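Local structure of transcription factor TAU subunit SFC1 (Schizosaccharomyces pombe, 4BJJ) at residues L6-N11 / Q90-I95; A14-P19 / Q97-R102; Q30-V35 / A52-N57; H66-R71 / R102-F107. The protein helps TFIIIC activate tRNA and 5S RNA genes within the boxA-binding tauA domain, through a chain whose N-terminal, Sfc7-interacting domain is described here. The protein carries 3 engineered substitutions. All blocks are in the same frame, centred on the assembly; numbering follows the deposited sequence.

Interaction 1 (L6-N11 / Q90-I95); sequences LKISDN and QNVSRI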
loop_
_atom_site.group_PDB
_atom_site.type_symbol
_atom_site.label_atom_id
_atom_site.label_comp_id
_atom_site.label_asym_id
_atom_site.label_seq_id
_atom_site.Cartn_x
_atom_site.Cartn_y
_atom_site.Cartn_z
ATOM N N LEU A 6 -19.118 -3.501 6.003
ATOM C CA LEU A 6 -18.121 -4.421 6.510
ATOM C C LEU A 6 -17.280 -3.625 7.473
ATOM O O LEU A 6 -17.127 -2.429 7.305
ATOM C CB LEU A 6 -17.259 -4.886 5.354
ATOM C CG LEU A 6 -16.071 -5.771 5.661
ATOM C CD1 LEU A 6 -16.518 -7.092 6.274
ATOM C CD2 LEU A 6 -15.329 -5.994 4.371
ATOM N N LYS A 7 -16.746 -4.265 8.497
ATOM C CA LYS A 7 -15.883 -3.558 9.433
ATOM C C LYS A 7 -14.411 -3.832 9.126
ATOM O O LYS A 7 -14.058 -4.950 8.794
ATOM C CB LYS A 7 -16.237 -3.971 10.855
ATOM C CG LYS A 7 -17.552 -3.380 11.307
ATOM C CD LYS A 7 -17.828 -3.646 12.760
ATOM C CE LYS A 7 -18.892 -2.692 13.289
ATOM N NZ LYS A 7 -19.227 -2.964 14.721
ATOM N N ILE A 8 -13.566 -2.802 9.206
ATOM C CA ILE A 8 -12.110 -2.956 9.020
ATOM C C ILE A 8 -11.559 -3.960 10.026
ATOM O O ILE A 8 -11.766 -3.825 11.235
ATOM C CB ILE A 8 -11.335 -1.611 9.194
ATOM C CG1 ILE A 8 -11.769 -0.598 8.155
ATOM C CG2 ILE A 8 -9.800 -1.814 9.084
ATOM C CD1 ILE A 8 -11.193 0.792 8.390
ATOM N N SER A 9 -10.839 -4.951 9.509
ATOM C CA SER A 9 -10.250 -6.014 10.318
ATOM C C SER A 9 -9.068 -5.581 11.200
ATOM O O SER A 9 -8.669 -4.414 11.229
ATOM C CB SER A 9 -9.784 -7.163 9.413
ATOM O OG SER A 9 -8.468 -6.943 8.936
ATOM N N ASP A 10 -8.544 -6.573 11.918
ATOM C CA ASP A 10 -7.381 -6.477 12.802
ATOM C C ASP A 10 -6.065 -6.692 12.104
ATOM O O ASP A 10 -5.019 -6.436 12.674
ATOM C CB ASP A 10 -7.458 -7.600 13.838
ATOM C CG ASP A 10 -8.123 -7.175 15.102
ATOM O OD1 ASP A 10 -8.596 -6.022 15.164
ATOM O OD2 ASP A 10 -8.175 -8.002 16.035
ATOM N N ASN A 11 -6.111 -7.235 10.904
ATOM C CA ASN A 11 -4.895 -7.569 10.203
ATOM C C ASN A 11 -4.132 -6.307 9.849
ATOM O O ASN A 11 -4.724 -5.273 9.530
ATOM C CB ASN A 11 -5.224 -8.347 8.933
ATOM C CG ASN A 11 -6.133 -9.534 9.192
ATOM O OD1 ASN A 11 -5.926 -10.298 10.114
ATOM N ND2 ASN A 11 -7.156 -9.673 8.378
ATOM N N GLN A 90 -14.038 -8.252 0.388
ATOM C CA GLN A 90 -13.810 -9.412 1.235
ATOM C C GLN A 90 -13.092 -9.029 2.553
ATOM O O GLN A 90 -13.354 -9.593 3.622
ATOM C CB GLN A 90 -12.983 -10.430 0.435
ATOM C CG GLN A 90 -12.773 -11.772 1.105
ATOM C CD GLN A 90 -14.030 -12.617 1.128
ATOM O OE1 GLN A 90 -15.005 -12.334 0.411
ATOM N NE2 GLN A 90 -14.019 -13.667 1.957
ATOM N N ASN A 91 -12.176 -8.071 2.475
ATOM C CA ASN A 91 -11.395 -7.681 3.645
ATOM C C ASN A 91 -10.780 -6.288 3.490
ATOM O O ASN A 91 -10.379 -5.869 2.385
ATOM C CB ASN A 91 -10.308 -8.733 3.917
ATOM C CG ASN A 91 -9.738 -8.657 5.353
ATOM O OD1 ASN A 91 -8.562 -8.350 5.551
ATOM N ND2 ASN A 91 -10.570 -8.960 6.345
ATOM N N VAL A 92 -10.733 -5.565 4.602
ATOM C CA VAL A 92 -9.973 -4.321 4.682
ATOM C C VAL A 92 -8.991 -4.395 5.844
ATOM O O VAL A 92 -9.378 -4.738 6.943
ATOM C CB VAL A 92 -10.877 -3.086 4.875
ATOM C CG1 VAL A 92 -10.044 -1.802 4.826
ATOM C CG2 VAL A 92 -11.987 -3.051 3.823
ATOM N N SER A 93 -7.730 -4.041 5.591
ATOM C CA SER A 93 -6.668 -4.093 6.601
ATOM C C SER A 93 -5.826 -2.819 6.588
ATOM O O SER A 93 -5.684 -2.175 5.560
ATOM C CB SER A 93 -5.747 -5.289 6.349
ATOM O OG SER A 93 -6.488 -6.471 6.203
ATOM N N ARG A 94 -5.260 -2.469 7.734
ATOM C CA ARG A 94 -4.415 -1.291 7.805
ATOM C C ARG A 94 -2.965 -1.597 7.400
ATOM O O ARG A 94 -2.419 -2.630 7.724
ATOM C CB ARG A 94 -4.458 -0.686 9.197
ATOM C CG ARG A 94 -5.836 -0.265 9.611
ATOM C CD ARG A 94 -5.824 0.407 10.975
ATOM N NE ARG A 94 -4.941 1.571 11.022
ATOM C CZ ARG A 94 -4.612 2.232 12.137
ATOM N NH1 ARG A 94 -5.085 1.828 13.305
ATOM N NH2 ARG A 94 -3.805 3.300 12.087
ATOM N N ILE A 95 -2.394 -0.691 6.623
ATOM C CA ILE A 95 -0.993 -0.674 6.315
ATOM C C ILE A 95 -0.403 0.292 7.374
ATOM O O ILE A 95 -0.634 1.503 7.326
ATOM C CB ILE A 95 -0.778 -0.165 4.871
ATOM C CG1 ILE A 95 -1.420 -1.122 3.872
ATOM C CG2 ILE A 95 0.690 -0.003 4.537
ATOM C CD1 ILE A 95 -1.526 -0.563 2.440
HETATM O O HOH W 1 -12.219 -6.629 6.867
HETATM O O HOH W 2 -6.111 -3.567 10.645
#
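Ser9 meets the carbonyl of Val92 with two donors at once, an instance of one acceptor holding a passing chain. The backbone Ser9 N lies 3.0 Å from Val92 O, nearly along the C=O axis, whereas Ser9 OG approaches the same oxygen from above the carbonyl plane, 3.1 Å away. A chi1 of 87°, which sets OG between the backbone N and the carbonyl carbon, lets the hydroxyl also accept from Asn11 N and so close an ST turn.

Two further direct bonds are weak: Asn11 ND2 gives a long one of 3.4 Å to Asn91 OD1, their amide planes 43° apart, and Arg94 N gives one to Asn11 O. Water adds bridges of its own, one joining Lys7 O to Val92 N and a second joining Ser9 O to Arg94 N.

The apolar share is modest: Ile8 CG1 touches Val92 CG1 at 3.9 Å, and Leu6 CD2 comes only loosely near Val92 CG2. Within strand 88-100, Gln90 and Asn91 both face Thr81 in a classic beta bulge, while Leu6 and Lys7 pair with an antiparallel strand of a partner chain.

One doubly used acceptor, one weak amide bond, one weak backbone bond and two waters suggest that, against 90-95, segment 6-11 is held mainly at Ser9.

Interaction 2 (A14-P19 / Q97-R102); sequences ALIEHP and QVFLFR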
loop_
_atom_site.group_PDB
_atom_site.type_symbol
_atom_site.label_atom_id
_atom_site.label_comp_id
_atom_site.label_asym_id
_atom_site.label_seq_id
_atom_site.Cartn_x
_atom_site.Cartn_y
_atom_site.Cartn_z
ATOM N N ALA A 14 2.943 -4.112 6.411
ATOM C CA ALA A 14 3.896 -3.083 6.006
ATOM C C ALA A 14 3.917 -2.963 4.485
ATOM O O ALA A 14 3.688 -3.932 3.771
ATOM C CB ALA A 14 5.282 -3.438 6.500
ATOM N N LEU A 15 4.244 -1.789 3.980
ATOM C CA LEU A 15 4.196 -1.579 2.539
ATOM C C LEU A 15 5.523 -1.036 2.082
ATOM O O LEU A 15 6.029 -0.098 2.649
ATOM C CB LEU A 15 3.073 -0.609 2.187
ATOM C CG LEU A 15 3.056 -0.039 0.764
ATOM C CD1 LEU A 15 2.696 -1.129 -0.223
ATOM C CD2 LEU A 15 2.091 1.142 0.677
ATOM N N ILE A 16 6.081 -1.654 1.055
ATOM C CA ILE A 16 7.305 -1.198 0.458
ATOM C C ILE A 16 7.008 -0.619 -0.915
ATOM O O ILE A 16 6.591 -1.332 -1.820
ATOM C CB ILE A 16 8.295 -2.346 0.331
ATOM C CG1 ILE A 16 8.622 -2.887 1.714
ATOM C CG2 ILE A 16 9.571 -1.876 -0.325
ATOM C CD1 ILE A 16 9.322 -4.220 1.694
ATOM N N GLU A 17 7.239 0.676 -1.077
ATOM C CA GLU A 17 7.022 1.327 -2.374
ATOM C C GLU A 17 8.298 1.317 -3.197
ATOM O O GLU A 17 9.102 2.240 -3.133
ATOM C CB GLU A 17 6.469 2.742 -2.186
ATOM C CG GLU A 17 5.064 2.764 -1.575
ATOM C CD GLU A 17 4.404 4.154 -1.578
ATOM O OE1 GLU A 17 5.013 5.149 -2.057
ATOM O OE2 GLU A 17 3.260 4.249 -1.089
ATOM N N HIS A 18 8.454 0.265 -3.990
ATOM C CA HIS A 18 9.647 0.030 -4.792
ATOM C C HIS A 18 9.495 0.748 -6.155
ATOM O O HIS A 18 8.403 0.830 -6.704
ATOM C CB HIS A 18 9.755 -1.475 -4.939
ATOM C CG HIS A 18 11.037 -1.973 -5.516
ATOM N ND1 HIS A 18 11.410 -1.722 -6.819
ATOM C CD2 HIS A 18 11.986 -2.797 -5.011
ATOM C CE1 HIS A 18 12.554 -2.330 -7.076
ATOM N NE2 HIS A 18 12.922 -3.000 -5.996
ATOM N N PRO A 19 10.582 1.309 -6.694
ATOM C CA PRO A 19 10.482 2.107 -7.929
ATOM C C PRO A 19 10.713 1.342 -9.223
ATOM O O PRO A 19 10.478 1.875 -10.300
ATOM C CB PRO A 19 11.605 3.130 -7.774
ATOM C CG PRO A 19 12.628 2.436 -6.910
ATOM C CD PRO A 19 11.889 1.469 -6.027
ATOM N N GLN A 97 2.909 0.766 8.342
ATOM C CA GLN A 97 4.142 1.443 7.957
ATOM C C GLN A 97 4.488 1.306 6.477
ATOM O O GLN A 97 4.169 0.319 5.826
ATOM C CB GLN A 97 5.345 0.990 8.811
ATOM C CG GLN A 97 5.976 2.206 9.499
ATOM C CD GLN A 97 7.099 1.874 10.448
ATOM O OE1 GLN A 97 7.989 1.099 10.134
ATOM N NE2 GLN A 97 7.088 2.505 11.603
ATOM N N VAL A 98 5.172 2.318 5.965
ATOM C CA VAL A 98 5.539 2.374 4.570
ATOM C C VAL A 98 7.025 2.633 4.445
ATOM O O VAL A 98 7.551 3.522 5.097
ATOM C CB VAL A 98 4.782 3.508 3.843
ATOM C CG1 VAL A 98 4.911 3.344 2.369
ATOM C CG2 VAL A 98 3.337 3.472 4.202
ATOM N N PHE A 99 7.689 1.856 3.602
ATOM C CA PHE A 99 9.049 2.153 3.168
ATOM C C PHE A 99 8.966 2.833 1.796
ATOM O O PHE A 99 8.547 2.231 0.800
ATOM C CB PHE A 99 9.874 0.867 3.099
ATOM C CG PHE A 99 10.009 0.151 4.421
ATOM C CD1 PHE A 99 8.990 -0.672 4.889
ATOM C CD2 PHE A 99 11.167 0.301 5.197
ATOM C CE1 PHE A 99 9.117 -1.335 6.087
ATOM C CE2 PHE A 99 11.303 -0.362 6.409
ATOM C CZ PHE A 99 10.281 -1.189 6.851
ATOM N N LEU A 100 9.346 4.099 1.776
ATOM C CA LEU A 100 9.198 4.962 0.611
ATOM C C LEU A 100 10.499 5.041 -0.161
ATOM O O LEU A 100 11.460 5.672 0.270
ATOM C CB LEU A 100 8.781 6.365 1.047
ATOM C CG LEU A 100 7.472 6.456 1.846
ATOM C CD1 LEU A 100 7.474 7.677 2.737
ATOM C CD2 LEU A 100 6.257 6.495 0.976
ATOM N N PHE A 101 10.518 4.377 -1.304
ATOM C CA PHE A 101 11.625 4.483 -2.224
ATOM C C PHE A 101 11.248 5.337 -3.434
ATOM O O PHE A 101 12.093 6.053 -3.945
ATOM C CB PHE A 101 12.095 3.104 -2.666
ATOM C CG PHE A 101 12.860 2.381 -1.636
ATOM C CD1 PHE A 101 14.102 2.833 -1.242
ATOM C CD2 PHE A 101 12.348 1.245 -1.061
ATOM C CE1 PHE A 101 14.817 2.162 -0.287
ATOM C CE2 PHE A 101 13.068 0.570 -0.102
ATOM C CZ PHE A 101 14.318 1.027 0.280
ATOM N N ARG A 102 9.995 5.270 -3.898
ATOM C CA ARG A 102 9.562 6.154 -4.997
ATOM C C ARG A 102 9.555 7.585 -4.532
ATOM O O ARG A 102 9.350 7.850 -3.350
ATOM C CB ARG A 102 8.165 5.800 -5.493
ATOM C CG ARG A 102 8.043 4.363 -5.864
ATOM C CD ARG A 102 6.847 4.098 -6.704
ATOM N NE ARG A 102 5.649 3.912 -5.909
ATOM C CZ ARG A 102 5.168 2.735 -5.515
ATOM N NH1 ARG A 102 5.796 1.599 -5.811
ATOM N NH2 ARG A 102 4.038 2.701 -4.821
HETATM O O HOH W 3 7.504 5.942 -2.079
#
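Arg102 wraps round the end of strand 14-18, and its side chain shows how one long residue can read a neighbouring backbone. Beyond CB, Arg102 CG lies 3.6 Å from Glu17 O and close to the Pro19 ring. CD passes His18 O, and a bend at chi3 (-84°) then turns the head group back over Glu17, so that Glu17 CB sits over the centre of the guanidinium. Arg102 NH1 donates at 2.9 Å to His18 O, which lies at the edge of the guanidinium, near its plane. Arg102 NH2 rests 3.4 Å from Glu17 CG. Glu17 OE1 forms only a long salt bridge with Arg102 NH2, 3.8 Å and well out of the guanidinium plane; stronger partners are an acidic side chain of the partner chain for Arg102 and Arg75 for Glu17.

This lies at the end of a parallel pair of strands in the mixed sheet of the Tau95 triple-barrel family domain; strand 14-18 also pairs antiparallel with a strand of the partner chain, so the sheet continues across the interface. Backbone hydrogen bonds from Leu15 N to Gln97 O, Phe99 N to Leu15 O and Glu17 N to Phe99 O join the strands. Leu15 CD2 and Val98 CG1 lie side by side on one face; on the other, Ile16 CG1 packs 3.9 Å from Phe99 CD1. A methionine in place of Arg102 would probably leave His18 O without its donor and the partner chain's acidic group without its mate. Phe101 N and Arg102 N approach Glu17 O from opposite faces of its carbonyl plane.

Interaction 3 (Q30-V35 / A52-N57); sequences QTLGGV and ALLELN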
loop_
_atom_site.group_PDB
_atom_site.type_symbol
_atom_site.label_atom_id
_atom_site.label_comp_id
_atom_site.label_asym_id
_atom_site.label_seq_id
_atom_site.Cartn_x
_atom_site.Cartn_y
_atom_site.Cartn_z
ATOM N N GLN A 30 15.947 -9.389 -4.658
ATOM C CA GLN A 30 17.340 -9.222 -4.311
ATOM C C GLN A 30 17.726 -7.738 -4.181
ATOM O O GLN A 30 18.631 -7.397 -3.397
ATOM C CB GLN A 30 18.207 -9.944 -5.337
ATOM C CG GLN A 30 19.669 -10.010 -4.981
ATOM C CD GLN A 30 19.897 -10.524 -3.579
ATOM O OE1 GLN A 30 19.222 -11.470 -3.129
ATOM N NE2 GLN A 30 20.822 -9.871 -2.853
ATOM N N THR A 31 17.016 -6.842 -4.879
ATOM C CA THR A 31 17.354 -5.417 -4.786
ATOM C C THR A 31 17.163 -4.868 -3.370
ATOM O O THR A 31 17.692 -3.801 -3.024
ATOM C CB THR A 31 16.548 -4.528 -5.748
ATOM O OG1 THR A 31 15.167 -4.558 -5.388
ATOM C CG2 THR A 31 16.739 -4.954 -7.204
ATOM N N LEU A 32 16.379 -5.593 -2.579
ATOM C CA LEU A 32 16.104 -5.241 -1.188
ATOM C C LEU A 32 16.819 -6.207 -0.250
ATOM O O LEU A 32 16.609 -6.179 0.947
ATOM C CB LEU A 32 14.610 -5.308 -0.927
ATOM C CG LEU A 32 13.776 -4.299 -1.697
ATOM C CD1 LEU A 32 12.320 -4.604 -1.523
ATOM C CD2 LEU A 32 14.075 -2.875 -1.238
ATOM N N GLY A 33 17.655 -7.067 -0.813
ATOM C CA GLY A 33 18.482 -7.953 -0.029
ATOM C C GLY A 33 17.949 -9.362 0.040
ATOM O O GLY A 33 18.492 -10.192 0.762
ATOM N N GLY A 34 16.880 -9.636 -0.701
ATOM C CA GLY A 34 16.278 -10.963 -0.721
ATOM C C GLY A 34 15.022 -11.046 0.125
ATOM O O GLY A 34 14.703 -10.122 0.863
ATOM N N VAL A 35 14.303 -12.156 0.006
ATOM C CA VAL A 35 13.015 -12.307 0.653
ATOM C C VAL A 35 13.147 -12.257 2.168
ATOM O O VAL A 35 12.293 -11.691 2.850
ATOM C CB VAL A 35 12.332 -13.622 0.221
ATOM C CG1 VAL A 35 11.111 -13.916 1.071
ATOM C CG2 VAL A 35 11.927 -13.532 -1.230
ATOM N N ALA A 52 13.042 0.896 12.212
ATOM C CA ALA A 52 12.780 0.332 10.893
ATOM C C ALA A 52 13.727 0.887 9.846
ATOM O O ALA A 52 14.027 2.061 9.823
ATOM C CB ALA A 52 11.345 0.597 10.491
ATOM N N LEU A 53 14.154 0.018 8.953
ATOM C CA LEU A 53 15.260 0.304 8.064
ATOM C C LEU A 53 15.178 -0.657 6.875
ATOM O O LEU A 53 14.904 -1.833 7.029
ATOM C CB LEU A 53 16.588 0.101 8.835
ATOM C CG LEU A 53 17.876 0.482 8.121
ATOM C CD1 LEU A 53 18.907 0.930 9.113
ATOM C CD2 LEU A 53 18.417 -0.672 7.296
ATOM N N LEU A 54 15.456 -0.158 5.688
ATOM C CA LEU A 54 15.536 -1.010 4.523
ATOM C C LEU A 54 16.358 -0.303 3.457
ATOM O O LEU A 54 16.246 0.901 3.259
ATOM C CB LEU A 54 14.130 -1.335 4.023
ATOM C CG LEU A 54 13.944 -2.326 2.883
ATOM C CD1 LEU A 54 14.456 -3.696 3.227
ATOM C CD2 LEU A 54 12.454 -2.393 2.533
ATOM N N GLU A 55 17.168 -1.076 2.758
ATOM C CA GLU A 55 18.094 -0.543 1.784
ATOM C C GLU A 55 17.802 -1.083 0.364
ATOM O O GLU A 55 17.482 -2.250 0.190
ATOM C CB GLU A 55 19.498 -0.923 2.229
ATOM C CG GLU A 55 20.594 -0.106 1.616
ATOM C CD GLU A 55 21.931 -0.424 2.227
ATOM O OE1 GLU A 55 22.249 0.182 3.265
ATOM O OE2 GLU A 55 22.655 -1.281 1.675
ATOM N N LEU A 56 17.896 -0.208 -0.635
ATOM C CA LEU A 56 17.609 -0.572 -2.016
ATOM C C LEU A 56 18.853 -0.462 -2.887
ATOM O O LEU A 56 19.575 0.552 -2.882
ATOM C CB LEU A 56 16.508 0.323 -2.585
ATOM C CG LEU A 56 16.122 0.104 -4.057
ATOM C CD1 LEU A 56 15.368 -1.196 -4.253
ATOM C CD2 LEU A 56 15.296 1.265 -4.537
ATOM N N ASN A 57 19.080 -1.523 -3.642
ATOM C CA ASN A 57 20.198 -1.598 -4.572
ATOM C C ASN A 57 19.733 -2.093 -5.947
ATOM O O ASN A 57 19.670 -3.297 -6.194
ATOM C CB ASN A 57 21.256 -2.549 -4.003
ATOM C CG ASN A 57 22.551 -2.471 -4.739
ATOM O OD1 ASN A 57 22.721 -1.664 -5.640
ATOM N ND2 ASN A 57 23.477 -3.309 -4.361
#
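Thr31 and Leu32 meet the strand at 55-56 and its flank through three CA-H...O contacts and one conventional hydrogen bond. Thr31 O takes that bond, from Asn57 N at 2.7 Å and in the carbonyl plane, and also faces Leu56 CA at 3.4 Å. Leu32 CA in turn points at Glu55 O, 3.6 Å away and nearly straight, whereas Thr31 CA makes a more bent contact with Asn57 O.

The side chains divide the rest. The methyl Leu56 CD1 is shared: it lies 3.6 Å from Thr31 OG1 and 3.7 Å from Leu32 CD2. That Leu32 methyl also reaches Leu54 CD2 at 4.1 Å, so one branch of Leu32 bridges Leu54, just before the strand, and Leu56 in it. Thr31 OG1, set between the backbone N and the carbonyl carbon (chi1 65°), is not wasted on this apolar neighbour, for it bonds to Phe28 O and His18 NE2. Leu32 goes on to pack against Ile16 and Ile38, tying the turn to strand 12-18 and helix 35-47, for which Gly34 is the N-cap.

Gly33, with its positive phi, is the C-prime residue of a Schellman motif, closed by Gly33 N to Gln30 O and Gly34 N to Phe29 O; the arrangement is that of a Schellman-capped helix C-terminus packed against a strand.

Interaction 4 (H66-R71 / R102-F107); sequences HPVQAR and RDMADF
Val68 and Met104 reach toward each other tip to tip, Val68 CG1 standing 3.9 Å from Met104 SD. The two methyls of the valine serve different partners. CG1, anti to the backbone N (chi1 160°), faces the thioether and comes obliquely toward the Phe107 ring, where Phe107 CE2 is 4.4 Å from Val68 CG1. Val68 CG2 instead runs alongside Asp106, 3.5 Å from Asp106 OD2. Met104 spreads the contact along the strand: its bend at chi3 (72°) carries Met104 CE to within 3.6 Å of Gln69 O and 4.0 Å of Arg71 CG. Two oxygens, Asp106 OD2 and Gln69 O, thus come up, but against methyl groups and not donors, so packing rather than polar bonding carries the contact.

In the fold this is the place where the chain after strand 88-100 packs against the start of strand 68-73, at the surface of the mixed sheet of the triple-barrel family domain. Segment 66-71 is joined to its neighbours in that sheet by backbone bonds, Val68 with Leu56, Ala70 with Leu54 and Arg71 with Leu100. A glycine in place of Val68 would probably open a gap beside Met104 SD and Phe107 CE2 and leave the thioether less restrained.

On the other segment, Asp106 CB lies 3.7 Å above the plane of the Phe107 ring, over its centre. Phe107 also packs on Pro19, Leu56 and Leu58, so its ring meets residues from three other parts of the chain besides Val68.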
loop_
_atom_site.group_PDB
_atom_site.type_symbol
_atom_site.label_atom_id
_atom_site.label_comp_id
_atom_site.label_asym_id
_atom_site.label_seq_id
_atom_site.Cartn_x
_atom_site.Cartn_y
_atom_site.Cartn_z
ATOM N N HIS A 66 25.016 3.956 -5.872
ATOM C CA HIS A 66 24.890 4.201 -4.425
ATOM C C HIS A 66 23.611 3.522 -3.893
ATOM O O HIS A 66 22.525 4.020 -4.128
ATOM C CB HIS A 66 24.786 5.722 -4.125
ATOM C CG HIS A 66 26.060 6.491 -4.333
ATOM N ND1 HIS A 66 26.737 6.508 -5.535
ATOM C CD2 HIS A 66 26.769 7.293 -3.502
ATOM C CE1 HIS A 66 27.821 7.259 -5.424
ATOM N NE2 HIS A 66 27.859 7.756 -4.200
ATOM N N PRO A 67 23.728 2.391 -3.179
ATOM C CA PRO A 67 22.568 1.903 -2.413
ATOM C C PRO A 67 21.873 2.986 -1.566
ATOM O O PRO A 67 22.508 3.872 -1.021
ATOM C CB PRO A 67 23.164 0.849 -1.487
ATOM C CG PRO A 67 24.400 0.404 -2.152
ATOM C CD PRO A 67 24.930 1.586 -2.930
ATOM N N VAL A 68 20.553 2.904 -1.468
ATOM C CA VAL A 68 19.756 3.961 -0.869
ATOM C C VAL A 68 18.915 3.395 0.268
ATOM O O VAL A 68 18.334 2.325 0.137
ATOM C CB VAL A 68 18.829 4.605 -1.970
ATOM C CG1 VAL A 68 17.668 5.345 -1.373
ATOM C CG2 VAL A 68 19.633 5.530 -2.840
ATOM N N GLN A 69 18.820 4.146 1.357
ATOM C CA GLN A 69 17.946 3.806 2.474
ATOM C C GLN A 69 16.545 4.389 2.283
ATOM O O GLN A 69 16.398 5.524 1.841
ATOM C CB GLN A 69 18.537 4.359 3.760
ATOM C CG GLN A 69 19.936 3.835 4.083
ATOM C CD GLN A 69 19.944 2.629 4.992
ATOM O OE1 GLN A 69 18.904 2.135 5.409
ATOM N NE2 GLN A 69 21.135 2.151 5.311
ATOM N N ALA A 70 15.517 3.608 2.604
ATOM C CA ALA A 70 14.146 4.089 2.548
ATOM C C ALA A 70 13.881 5.131 3.598
ATOM O O ALA A 70 14.411 5.057 4.695
ATOM C CB ALA A 70 13.172 2.957 2.767
ATOM N N ARG A 71 13.006 6.064 3.259
ATOM C CA ARG A 71 12.333 6.883 4.228
ATOM C C ARG A 71 11.157 6.069 4.748
ATOM O O ARG A 71 10.375 5.536 3.979
ATOM C CB ARG A 71 11.861 8.190 3.593
ATOM C CG ARG A 71 13.006 9.118 3.214
ATOM C CD ARG A 71 12.547 10.556 3.173
ATOM N NE ARG A 71 12.584 11.176 4.496
ATOM C CZ ARG A 71 12.017 12.344 4.789
ATOM N NH1 ARG A 71 11.350 13.016 3.856
ATOM N NH2 ARG A 71 12.101 12.835 6.019
ATOM N N ARG A 102 9.995 5.270 -3.898
ATOM C CA ARG A 102 9.562 6.154 -4.997
ATOM C C ARG A 102 9.555 7.585 -4.532
ATOM O O ARG A 102 9.350 7.850 -3.350
ATOM C CB ARG A 102 8.165 5.800 -5.493
ATOM C CG ARG A 102 8.043 4.363 -5.864
ATOM C CD ARG A 102 6.847 4.098 -6.704
ATOM N NE ARG A 102 5.649 3.912 -5.909
ATOM C CZ ARG A 102 5.168 2.735 -5.515
ATOM N NH1 ARG A 102 5.796 1.599 -5.811
ATOM N NH2 ARG A 102 4.038 2.701 -4.821
ATOM N N ASP A 103 9.818 8.493 -5.456
ATOM C CA ASP A 103 9.697 9.929 -5.202
ATOM C C ASP A 103 10.876 10.540 -4.427
ATOM O O ASP A 103 10.905 11.748 -4.173
ATOM C CB ASP A 103 8.367 10.261 -4.514
ATOM C CG ASP A 103 8.070 11.749 -4.515
ATOM O OD1 ASP A 103 7.865 12.319 -5.614
ATOM O OD2 ASP A 103 8.058 12.343 -3.416
ATOM N N MET A 104 11.850 9.719 -4.059
ATOM C CA MET A 104 13.118 10.266 -3.625
ATOM C C MET A 104 13.764 10.790 -4.904
ATOM O O MET A 104 13.389 10.366 -6.001
ATOM C CB MET A 104 13.981 9.202 -2.954
ATOM C CG MET A 104 13.240 8.384 -1.910
ATOM S SD MET A 104 14.332 7.254 -1.018
ATOM C CE MET A 104 15.240 8.422 -0.009
ATOM N N ALA A 105 14.713 11.714 -4.770
ATOM C CA ALA A 105 15.310 12.386 -5.925
ATOM C C ALA A 105 15.889 11.411 -6.951
ATOM O O ALA A 105 15.902 11.717 -8.143
ATOM C CB ALA A 105 16.378 13.384 -5.472
ATOM N N ASP A 106 16.348 10.242 -6.492
ATOM C CA ASP A 106 17.059 9.276 -7.354
ATOM C C ASP A 106 16.202 8.651 -8.455
ATOM O O ASP A 106 16.674 8.441 -9.584
ATOM C CB ASP A 106 17.672 8.147 -6.511
ATOM C CG ASP A 106 18.469 8.667 -5.343
ATOM O OD1 ASP A 106 17.942 9.538 -4.619
ATOM O OD2 ASP A 106 19.612 8.208 -5.142
ATOM N N PHE A 107 14.947 8.363 -8.113
ATOM C CA PHE A 107 14.074 7.549 -8.949
ATOM C C PHE A 107 12.937 8.319 -9.635
ATOM O O PHE A 107 11.955 7.718 -10.069
ATOM C CB PHE A 107 13.501 6.425 -8.090
ATOM C CG PHE A 107 14.534 5.736 -7.266
ATOM C CD1 PHE A 107 15.618 5.114 -7.871
ATOM C CD2 PHE A 107 14.442 5.725 -5.881
ATOM C CE1 PHE A 107 16.593 4.487 -7.101
ATOM C CE2 PHE A 107 15.407 5.099 -5.104
ATOM C CZ PHE A 107 16.481 4.481 -5.713
#

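In the fold
From the N terminus, residues 6-11 open interaction 1 and 14-19 open interaction 2; both close on strand 88-100 or its continuation, in the same order, so their loops cross. They touch where Ile95 packs on Leu15. Within both loops lies the short closure of interaction 3, which brings the turn after helix 25-30 onto strand 55-56. It ends before residues 66-71 open interaction 4, whose later closure at 102-107 crosses interactions 1 and 2. Interactions 2 and 4 share Arg102, while Leu56 and Val68 pair interactions 3 and 4. Interactions 2, 3 and 4 cluster, their centres 10 to 12 Å apart; the centre of interaction 1 is 20 to 30 Å from theirs.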